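Toxin protein (Yersinia entomophaga, PDB 6AQK) is a C-terminal toxin domain of an RHS protein that probably acts as an ADP-ribosyltransferase, transferring ADP-ribose from NAD+ to a target molecule. Local coordinates at residues N100-Y114 against Y155-L167. Numbering follows the deposited sequence.
Sequences NETFRGDTPVISNSY and YVSGKTIMWHFDL
With CG of Trp163 turned beside its backbone N (chi1 -51°) and Arg104 extended as far as NE from a CG anti to its own N (chi1 -180°), indole and arginine lie side by side and both reach the carboxylate of Asp106. Trp163 NE1 donates to the anti lone pair of Asp106 OD2 at 2.8 Å, while Arg104 grips the acid side-on in a salt bridge, NE to OD2 and NH2 to OD1. Three donors, two of them on OD2, fix the rotation of this buried carboxylate. Arg104, whose NH1 bonds Ser146 O, is consistent with the first-strand arginine of R-S-E ADP-ribosyltransferases, which helps bind NAD+ in relatives. The far rim of the indole points at the face of Tyr114 in an offset edge-to-face pair, planes at 79°, and Ile110 CD1 packs 3.9 Å from Trp163 CZ2. On the other face, Phe103 CE2 sits over the His164 ring, 3.3 Å from His164 CD2; the planes are nearly parallel but slid apart. His164 NE2 gives a 2.9 Å bond to Glu101 OE2, in the imidazole plane but above the carboxylate's, and its ND1 bonds Tyr207. Between the two faces, antiparallel backbone bonds run from Asn100–Leu167 to Asp106–Ile161. Strand 101-106 forms one border of the five-stranded mixed sheet, strand 161-167 lying between it and strand 220-226, with Leu117 of helix 115-124 against Ile110 and Ile161.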
ATOM      1  N   ASN A 100      -5.262  -3.255  16.922  1.00 36.74           N
ATOM      2  CA  ASN A 100      -3.832  -3.443  17.202  1.00 43.61           C
ATOM      3  C   ASN A 100      -3.007  -3.858  15.994  1.00 32.75           C
ATOM      4  O   ASN A 100      -1.800  -3.724  16.013  1.00 33.36           O
ATOM      5  CB  ASN A 100      -3.591  -4.568  18.241  1.00 46.17           C
ATOM      6  CG  ASN A 100      -4.067  -4.196  19.619  1.00 57.59           C
ATOM      7  OD1 ASN A 100      -4.052  -3.000  20.004  1.00 51.40           O
ATOM      8  ND2 ASN A 100      -4.515  -5.215  20.378  1.00 52.23           N
ATOM      9  N   GLU A 101      -3.673  -4.350  14.975  1.00 33.98           N
ATOM     10  CA  GLU A 101      -2.988  -5.009  13.845  1.00 33.90           C
ATOM     11  C   GLU A 101      -3.930  -5.032  12.633  1.00 30.45           C
ATOM     12  O   GLU A 101      -5.159  -5.144  12.763  1.00 31.59           O
ATOM     13  CB  GLU A 101      -2.491  -6.426  14.190  1.00 37.60           C
ATOM     14  CG  GLU A 101      -3.583  -7.351  14.647  1.00 44.99           C
ATOM     15  CD  GLU A 101      -3.150  -8.765  15.050  1.00 44.80           C
ATOM     16  OE1 GLU A 101      -4.116  -9.552  15.262  1.00 53.49           O
ATOM     17  OE2 GLU A 101      -1.938  -9.090  15.153  1.00 42.98           O
ATOM     18  N   THR A 102      -3.313  -4.925  11.471  1.00 28.60           N
ATOM     19  CA  THR A 102      -4.020  -5.045  10.192  1.00 29.52           C
ATOM     20  C   THR A 102      -3.127  -5.847   9.221  1.00 26.31           C
ATOM     21  O   THR A 102      -1.998  -6.246   9.562  1.00 28.57           O
ATOM     22  CB  THR A 102      -4.364  -3.727   9.574  1.00 30.02           C
ATOM     23  OG1 THR A 102      -3.156  -3.027   9.214  1.00 29.91           O
ATOM     24  CG2 THR A 102      -5.206  -2.960  10.453  1.00 31.34           C
ATOM     25  N   PHE A 103      -3.708  -6.207   8.073  1.00 25.37           N
ATOM     26  CA  PHE A 103      -3.153  -7.105   7.157  1.00 28.04           C
ATOM     27  C   PHE A 103      -3.393  -6.610   5.783  1.00 28.10           C
ATOM     28  O   PHE A 103      -4.421  -5.986   5.503  1.00 30.13           O
ATOM     29  CB  PHE A 103      -3.757  -8.553   7.275  1.00 29.58           C
ATOM     30  CG  PHE A 103      -3.684  -9.080   8.662  1.00 29.00           C
ATOM     31  CD1 PHE A 103      -4.718  -8.832   9.547  1.00 33.32           C
ATOM     32  CD2 PHE A 103      -2.607  -9.830   9.065  1.00 28.69           C
ATOM     33  CE1 PHE A 103      -4.608  -9.219  10.877  1.00 33.23           C
ATOM     34  CE2 PHE A 103      -2.513 -10.276  10.392  1.00 35.01           C
ATOM     35  CZ  PHE A 103      -3.527  -9.958  11.292  1.00 33.04           C
ATOM     36  N   ARG A 104      -2.414  -6.868   4.943  1.00 27.92           N
ATOM     37  CA  ARG A 104      -2.535  -6.542   3.513  1.00 27.02           C
ATOM     38  C   ARG A 104      -2.027  -7.628   2.611  1.00 26.88           C
ATOM     39  O   ARG A 104      -0.968  -8.170   2.815  1.00 25.69           O
ATOM     40  CB  ARG A 104      -1.738  -5.245   3.219  1.00 26.67           C
ATOM     41  CG  ARG A 104      -1.820  -4.836   1.759  1.00 28.16           C
ATOM     42  CD  ARG A 104      -1.133  -3.477   1.561  1.00 27.21           C
ATOM     43  NE  ARG A 104      -0.988  -3.229   0.133  1.00 29.90           N
ATOM     44  CZ  ARG A 104      -1.862  -2.591  -0.638  1.00 30.64           C
ATOM     45  NH1 ARG A 104      -2.959  -2.023  -0.157  1.00 32.59           N
ATOM     46  NH2 ARG A 104      -1.610  -2.493  -1.901  1.00 31.75           N
ATOM     47  N   GLY A 105      -2.741  -7.847   1.475  1.00 27.48           N
ATOM     48  CA  GLY A 105      -2.345  -8.773   0.466  1.00 29.20           C
ATOM     49  C   GLY A 105      -1.825  -8.014  -0.727  1.00 30.17           C
ATOM     50  O   GLY A 105      -2.383  -6.998  -1.095  1.00 30.66           O
ATOM     51  N   ASP A 106      -0.689  -8.427  -1.247  1.00 26.72           N
ATOM     52  CA  ASP A 106      -0.106  -7.866  -2.491  1.00 29.08           C
ATOM     53  C   ASP A 106       0.348  -9.014  -3.417  1.00 29.37           C
ATOM     54  O   ASP A 106       0.794 -10.103  -2.994  1.00 30.27           O
ATOM     55  CB  ASP A 106       1.079  -6.881  -2.220  1.00 30.24           C
ATOM     56  CG  ASP A 106       0.630  -5.409  -1.971  1.00 31.69           C
ATOM     57  OD1 ASP A 106      -0.189  -4.855  -2.782  1.00 30.30           O
ATOM     58  OD2 ASP A 106       1.077  -4.831  -0.952  1.00 30.04           O
ATOM     59  N   THR A 107       0.314  -8.716  -4.690  1.00 30.06           N
ATOM     60  CA  THR A 107       0.890  -9.565  -5.677  1.00 30.17           C
ATOM     61  C   THR A 107       2.407  -9.339  -5.781  1.00 29.10           C
ATOM     62  O   THR A 107       2.961  -8.363  -5.212  1.00 30.04           O
ATOM     63  CB  THR A 107       0.298  -9.312  -7.083  1.00 30.99           C
ATOM     64  OG1 THR A 107       0.845  -8.109  -7.602  1.00 36.94           O
ATOM     65  CG2 THR A 107      -1.228  -9.248  -7.028  1.00 35.39           C
ATOM     66  N   PRO A 108       3.098 -10.216  -6.535  1.00 28.69           N
ATOM     67  CA  PRO A 108       4.549 -10.074  -6.629  1.00 33.06           C
ATOM     68  C   PRO A 108       4.985  -8.791  -7.346  1.00 32.25           C
ATOM     69  O   PRO A 108       6.128  -8.464  -7.270  1.00 33.05           O
ATOM     70  CB  PRO A 108       4.975 -11.341  -7.400  1.00 33.87           C
ATOM     71  CG  PRO A 108       3.994 -12.340  -6.923  1.00 35.01           C
ATOM     72  CD  PRO A 108       2.685 -11.602  -6.879  1.00 34.05           C
ATOM     73  N   VAL A 109       4.065  -8.070  -7.995  1.00 31.66           N
ATOM     74  CA  VAL A 109       4.400  -6.750  -8.633  1.00 33.43           C
ATOM     75  C   VAL A 109       5.139  -5.809  -7.669  1.00 30.68           C
ATOM     76  O   VAL A 109       5.914  -4.945  -8.121  1.00 34.81           O
ATOM     77  CB  VAL A 109       3.131  -5.988  -9.118  1.00 36.23           C
ATOM     78  CG1 VAL A 109       3.485  -4.629  -9.720  1.00 43.72           C
ATOM     79  CG2 VAL A 109       2.422  -6.777 -10.180  1.00 47.28           C
ATOM     80  N   ILE A 110       4.852  -5.880  -6.365  1.00 32.17           N
ATOM     81  CA  ILE A 110       5.450  -4.954  -5.427  1.00 32.17           C
ATOM     82  C   ILE A 110       6.953  -5.161  -5.205  1.00 33.78           C
ATOM     83  O   ILE A 110       7.619  -4.276  -4.707  1.00 35.28           O
ATOM     84  CB  ILE A 110       4.659  -4.884  -4.052  1.00 31.40           C
ATOM     85  CG1 ILE A 110       4.831  -6.148  -3.228  1.00 31.25           C
ATOM     86  CG2 ILE A 110       3.185  -4.460  -4.273  1.00 31.95           C
ATOM     87  CD1 ILE A 110       4.465  -5.959  -1.784  1.00 29.66           C
ATOM     88  N   SER A 111       7.485  -6.328  -5.577  1.00 37.35           N
ATOM     89  CA  SER A 111       8.927  -6.535  -5.566  1.00 40.51           C
ATOM     90  C   SER A 111       9.626  -5.469  -6.442  1.00 46.59           C
ATOM     91  O   SER A 111      10.689  -4.988  -6.104  1.00 41.05           O
ATOM     92  CB  SER A 111       9.262  -8.002  -5.943  1.00 46.65           C
ATOM     93  OG  SER A 111       8.751  -8.306  -7.227  1.00 55.16           O
ATOM     94  N   ASN A 112       8.938  -4.983  -7.466  1.00 44.62           N
ATOM     95  CA  ASN A 112       9.490  -3.911  -8.302  1.00 48.09           C
ATOM     96  C   ASN A 112       9.621  -2.561  -7.545  1.00 47.49           C
ATOM     97  O   ASN A 112      10.361  -1.717  -7.967  1.00 53.90           O
ATOM     98  CB  ASN A 112       8.641  -3.775  -9.622  1.00 55.88           C
ATOM     99  CG  ASN A 112       8.456  -5.131 -10.387  1.00 65.72           C
ATOM    100  OD1 ASN A 112       9.235  -6.070 -10.193  1.00 76.62           O
ATOM    101  ND2 ASN A 112       7.404  -5.235 -11.240  1.00 62.31           N
ATOM    102  N   SER A 113       8.896  -2.338  -6.439  1.00 44.35           N
ATOM    103  CA  SER A 113       8.971  -1.117  -5.662  1.00 43.52           C
ATOM    104  C   SER A 113       9.875  -1.221  -4.463  1.00 40.24           C
ATOM    105  O   SER A 113      10.175  -0.219  -3.882  1.00 40.61           O
ATOM    106  CB  SER A 113       7.602  -0.710  -5.089  1.00 49.90           C
ATOM    107  OG  SER A 113       6.687  -0.427  -6.088  1.00 48.96           O
ATOM    108  N   TYR A 114      10.209  -2.422  -4.033  1.00 34.67           N
ATOM    109  CA  TYR A 114      10.921  -2.628  -2.771  1.00 36.26           C
ATOM    110  C   TYR A 114      12.087  -3.569  -3.051  1.00 36.40           C
ATOM    111  O   TYR A 114      11.909  -4.781  -3.218  1.00 36.97           O
ATOM    112  CB  TYR A 114       9.989  -3.256  -1.736  1.00 34.11           C
ATOM    113  CG  TYR A 114       8.752  -2.424  -1.405  1.00 33.90           C
ATOM    114  CD1 TYR A 114       8.852  -1.163  -0.792  1.00 34.16           C
ATOM    115  CD2 TYR A 114       7.495  -2.932  -1.640  1.00 33.38           C
ATOM    116  CE1 TYR A 114       7.731  -0.467  -0.443  1.00 37.35           C
ATOM    117  CE2 TYR A 114       6.365  -2.199  -1.323  1.00 35.08           C
ATOM    118  CZ  TYR A 114       6.492  -0.956  -0.746  1.00 32.69           C
ATOM    119  OH  TYR A 114       5.303  -0.299  -0.433  1.00 35.67           O
ATOM    120  N   TYR A 155      -9.741 -10.727  -0.632  1.00 39.45           N
ATOM    121  CA  TYR A 155      -8.788  -9.929  -1.356  1.00 36.53           C
ATOM    122  C   TYR A 155      -7.396  -9.969  -0.660  1.00 33.55           C
ATOM    123  O   TYR A 155      -6.417  -9.588  -1.230  1.00 36.02           O
ATOM    124  CB  TYR A 155      -9.323  -8.516  -1.525  1.00 42.47           C
ATOM    125  CG  TYR A 155      -9.629  -7.740  -0.257  1.00 53.26           C
ATOM    126  CD1 TYR A 155      -8.620  -7.031   0.413  1.00 49.28           C
ATOM    127  CD2 TYR A 155     -10.945  -7.680   0.272  1.00 58.15           C
ATOM    128  CE1 TYR A 155      -8.904  -6.287   1.557  1.00 54.06           C
ATOM    129  CE2 TYR A 155     -11.238  -6.947   1.428  1.00 58.56           C
ATOM    130  CZ  TYR A 155     -10.217  -6.256   2.074  1.00 61.79           C
ATOM    131  OH  TYR A 155     -10.493  -5.509   3.212  1.00 68.00           O
ATOM    132  N   VAL A 156      -7.322 -10.436   0.568  1.00 31.80           N
ATOM    133  CA  VAL A 156      -6.023 -10.661   1.196  1.00 28.77           C
ATOM    134  C   VAL A 156      -5.547 -12.114   1.041  1.00 31.59           C
ATOM    135  O   VAL A 156      -4.359 -12.388   0.761  1.00 28.50           O
ATOM    136  CB  VAL A 156      -6.131 -10.345   2.684  1.00 28.76           C
ATOM    137  CG1 VAL A 156      -4.840 -10.692   3.387  1.00 27.84           C
ATOM    138  CG2 VAL A 156      -6.488  -8.874   2.876  1.00 32.97           C
ATOM    139  N   SER A 157      -6.453 -13.056   1.325  1.00 32.48           N
ATOM    140  CA  SER A 157      -6.049 -14.448   1.584  1.00 33.34           C
ATOM    141  C   SER A 157      -5.428 -15.206   0.417  1.00 32.92           C
ATOM    142  O   SER A 157      -4.668 -16.148   0.668  1.00 35.31           O
ATOM    143  CB  SER A 157      -7.250 -15.274   2.138  1.00 38.38           C
ATOM    144  OG  SER A 157      -8.184 -15.367   1.085  1.00 37.88           O
ATOM    145  N   GLY A 158      -5.724 -14.806  -0.818  1.00 29.44           N
ATOM    146  CA  GLY A 158      -5.151 -15.465  -1.944  1.00 32.10           C
ATOM    147  C   GLY A 158      -3.897 -14.841  -2.531  1.00 36.50           C
ATOM    148  O   GLY A 158      -3.400 -15.358  -3.496  1.00 38.52           O
ATOM    149  N   LYS A 159      -3.396 -13.729  -1.951  1.00 32.23           N
ATOM    150  CA  LYS A 159      -2.233 -13.007  -2.461  1.00 28.29           C
ATOM    151  C   LYS A 159      -0.937 -13.651  -2.088  1.00 32.93           C
ATOM    152  O   LYS A 159      -0.804 -14.214  -0.997  1.00 31.96           O
ATOM    153  CB  LYS A 159      -2.229 -11.563  -1.927  1.00 27.68           C
ATOM    154  CG  LYS A 159      -3.445 -10.800  -2.338  1.00 29.40           C
ATOM    155  CD  LYS A 159      -3.264 -10.236  -3.694  1.00 34.45           C
ATOM    156  CE  LYS A 159      -4.393  -9.260  -4.093  1.00 38.64           C
ATOM    157  NZ  LYS A 159      -5.637 -10.043  -4.191  1.00 41.95           N
ATOM    158  N   THR A 160       0.036 -13.516  -2.977  1.00 29.80           N
ATOM    159  CA  THR A 160       1.331 -14.130  -2.782  1.00 31.38           C
ATOM    160  C   THR A 160       2.070 -13.558  -1.566  1.00 30.19           C
ATOM    161  O   THR A 160       2.816 -14.283  -0.862  1.00 28.10           O
ATOM    162  CB  THR A 160       2.168 -14.080  -4.082  1.00 32.60           C
ATOM    163  OG1 THR A 160       1.418 -14.694  -5.133  1.00 31.39           O
ATOM    164  CG2 THR A 160       3.514 -14.786  -3.938  1.00 34.15           C
ATOM    165  N   ILE A 161       1.923 -12.255  -1.342  1.00 28.60           N
ATOM    166  CA  ILE A 161       2.629 -11.563  -0.263  1.00 30.30           C
ATOM    167  C   ILE A 161       1.567 -11.047   0.704  1.00 29.75           C
ATOM    168  O   ILE A 161       0.540 -10.484   0.308  1.00 27.83           O
ATOM    169  CB  ILE A 161       3.452 -10.378  -0.830  1.00 29.59           C
ATOM    170  CG1 ILE A 161       4.476 -10.936  -1.825  1.00 31.65           C
ATOM    171  CG2 ILE A 161       4.133  -9.572   0.280  1.00 32.09           C
ATOM    172  CD1 ILE A 161       5.100  -9.944  -2.750  1.00 33.88           C
ATOM    173  N   MET A 162       1.804 -11.239   1.988  1.00 29.60           N
ATOM    174  CA  MET A 162       0.940 -10.656   2.987  1.00 29.22           C
ATOM    175  C   MET A 162       1.784  -9.814   3.942  1.00 28.90           C
ATOM    176  O   MET A 162       2.813 -10.261   4.442  1.00 25.83           O
ATOM    177  CB  MET A 162       0.164 -11.684   3.806  1.00 28.07           C
ATOM    178  CG  MET A 162      -0.882 -11.062   4.716  1.00 29.79           C
ATOM    179  SD  MET A 162      -1.655 -12.201   5.942  1.00 31.07           S
ATOM    180  CE  MET A 162      -0.380 -12.118   7.157  1.00 30.18           C
ATOM    181  N   TRP A 163       1.336  -8.608   4.222  1.00 27.03           N
ATOM    182  CA  TRP A 163       1.898  -7.828   5.287  1.00 28.25           C
ATOM    183  C   TRP A 163       1.114  -8.035   6.580  1.00 26.59           C
ATOM    184  O   TRP A 163      -0.097  -8.106   6.582  1.00 27.85           O
ATOM    185  CB  TRP A 163       1.802  -6.342   4.964  1.00 29.52           C
ATOM    186  CG  TRP A 163       2.296  -5.844   3.646  1.00 25.47           C
ATOM    187  CD1 TRP A 163       1.738  -6.041   2.419  1.00 27.96           C
ATOM    188  CD2 TRP A 163       3.437  -4.931   3.419  1.00 26.74           C
ATOM    189  NE1 TRP A 163       2.432  -5.346   1.448  1.00 26.47           N
ATOM    190  CE2 TRP A 163       3.465  -4.652   2.026  1.00 27.40           C
ATOM    191  CE3 TRP A 163       4.414  -4.357   4.234  1.00 25.71           C
ATOM    192  CZ2 TRP A 163       4.400  -3.797   1.462  1.00 28.12           C
ATOM    193  CZ3 TRP A 163       5.324  -3.491   3.670  1.00 26.66           C
ATOM    194  CH2 TRP A 163       5.333  -3.253   2.282  1.00 27.86           C
ATOM    195  N   HIS A 164       1.835  -8.081   7.688  1.00 29.99           N
ATOM    196  CA  HIS A 164       1.229  -8.143   9.000  1.00 29.28           C
ATOM    197  C   HIS A 164       1.737  -6.938   9.738  1.00 30.22           C
ATOM    198  O   HIS A 164       2.916  -6.866  10.101  1.00 28.93           O
ATOM    199  CB  HIS A 164       1.640  -9.422   9.720  1.00 33.53           C
ATOM    200  CG  HIS A 164       1.044  -9.553  11.076  1.00 33.42           C
ATOM    201  ND1 HIS A 164       1.420 -10.535  11.953  1.00 35.32           N
ATOM    202  CD2 HIS A 164       0.108  -8.806  11.711  1.00 35.48           C
ATOM    203  CE1 HIS A 164       0.718 -10.415  13.067  1.00 39.20           C
ATOM    204  NE2 HIS A 164      -0.091  -9.377  12.941  1.00 39.10           N
ATOM    205  N   PHE A 165       0.823  -5.994   9.928  1.00 31.53           N
ATOM    206  CA  PHE A 165       1.092  -4.701  10.546  1.00 29.91           C
ATOM    207  C   PHE A 165       0.750  -4.707  12.016  1.00 32.56           C
ATOM    208  O   PHE A 165      -0.343  -5.083  12.417  1.00 32.24           O
ATOM    209  CB  PHE A 165       0.291  -3.649   9.858  1.00 28.83           C
ATOM    210  CG  PHE A 165       0.777  -3.376   8.450  1.00 28.54           C
ATOM    211  CD1 PHE A 165       2.072  -2.925   8.209  1.00 30.81           C
ATOM    212  CD2 PHE A 165      -0.066  -3.554   7.380  1.00 26.91           C
ATOM    213  CE1 PHE A 165       2.533  -2.725   6.917  1.00 28.22           C
ATOM    214  CE2 PHE A 165       0.397  -3.383   6.115  1.00 25.41           C
ATOM    215  CZ  PHE A 165       1.643  -2.935   5.877  1.00 28.27           C
ATOM    216  N   ASP A 166       1.747  -4.332  12.793  1.00 33.75           N
ATOM    217  CA  ASP A 166       1.574  -3.967  14.210  1.00 32.21           C
ATOM    218  C   ASP A 166       1.365  -2.453  14.298  1.00 32.02           C
ATOM    219  O   ASP A 166       2.243  -1.676  13.931  1.00 35.31           O
ATOM    220  CB  ASP A 166       2.834  -4.431  14.966  1.00 39.60           C
ATOM    221  CG  ASP A 166       2.839  -4.046  16.422  1.00 54.50           C
ATOM    222  OD1 ASP A 166       1.775  -3.696  16.964  1.00 62.98           O
ATOM    223  OD2 ASP A 166       3.935  -4.124  17.038  1.00 61.46           O
ATOM    224  N   LEU A 167       0.202  -2.054  14.793  1.00 32.13           N
ATOM    225  CA  LEU A 167      -0.126  -0.620  14.855  1.00 32.88           C
ATOM    226  C   LEU A 167       0.366  -0.023  16.174  1.00 35.77           C
ATOM    227  O   LEU A 167      -0.141  -0.357  17.173  1.00 39.60           O
ATOM    228  CB  LEU A 167      -1.605  -0.426  14.674  1.00 31.66           C
ATOM    229  CG  LEU A 167      -2.073  -0.315  13.234  1.00 37.87           C
ATOM    230  CD1 LEU A 167      -1.445  -1.277  12.260  1.00 38.05           C
ATOM    231  CD2 LEU A 167      -3.594  -0.340  13.170  1.00 37.37           C
TER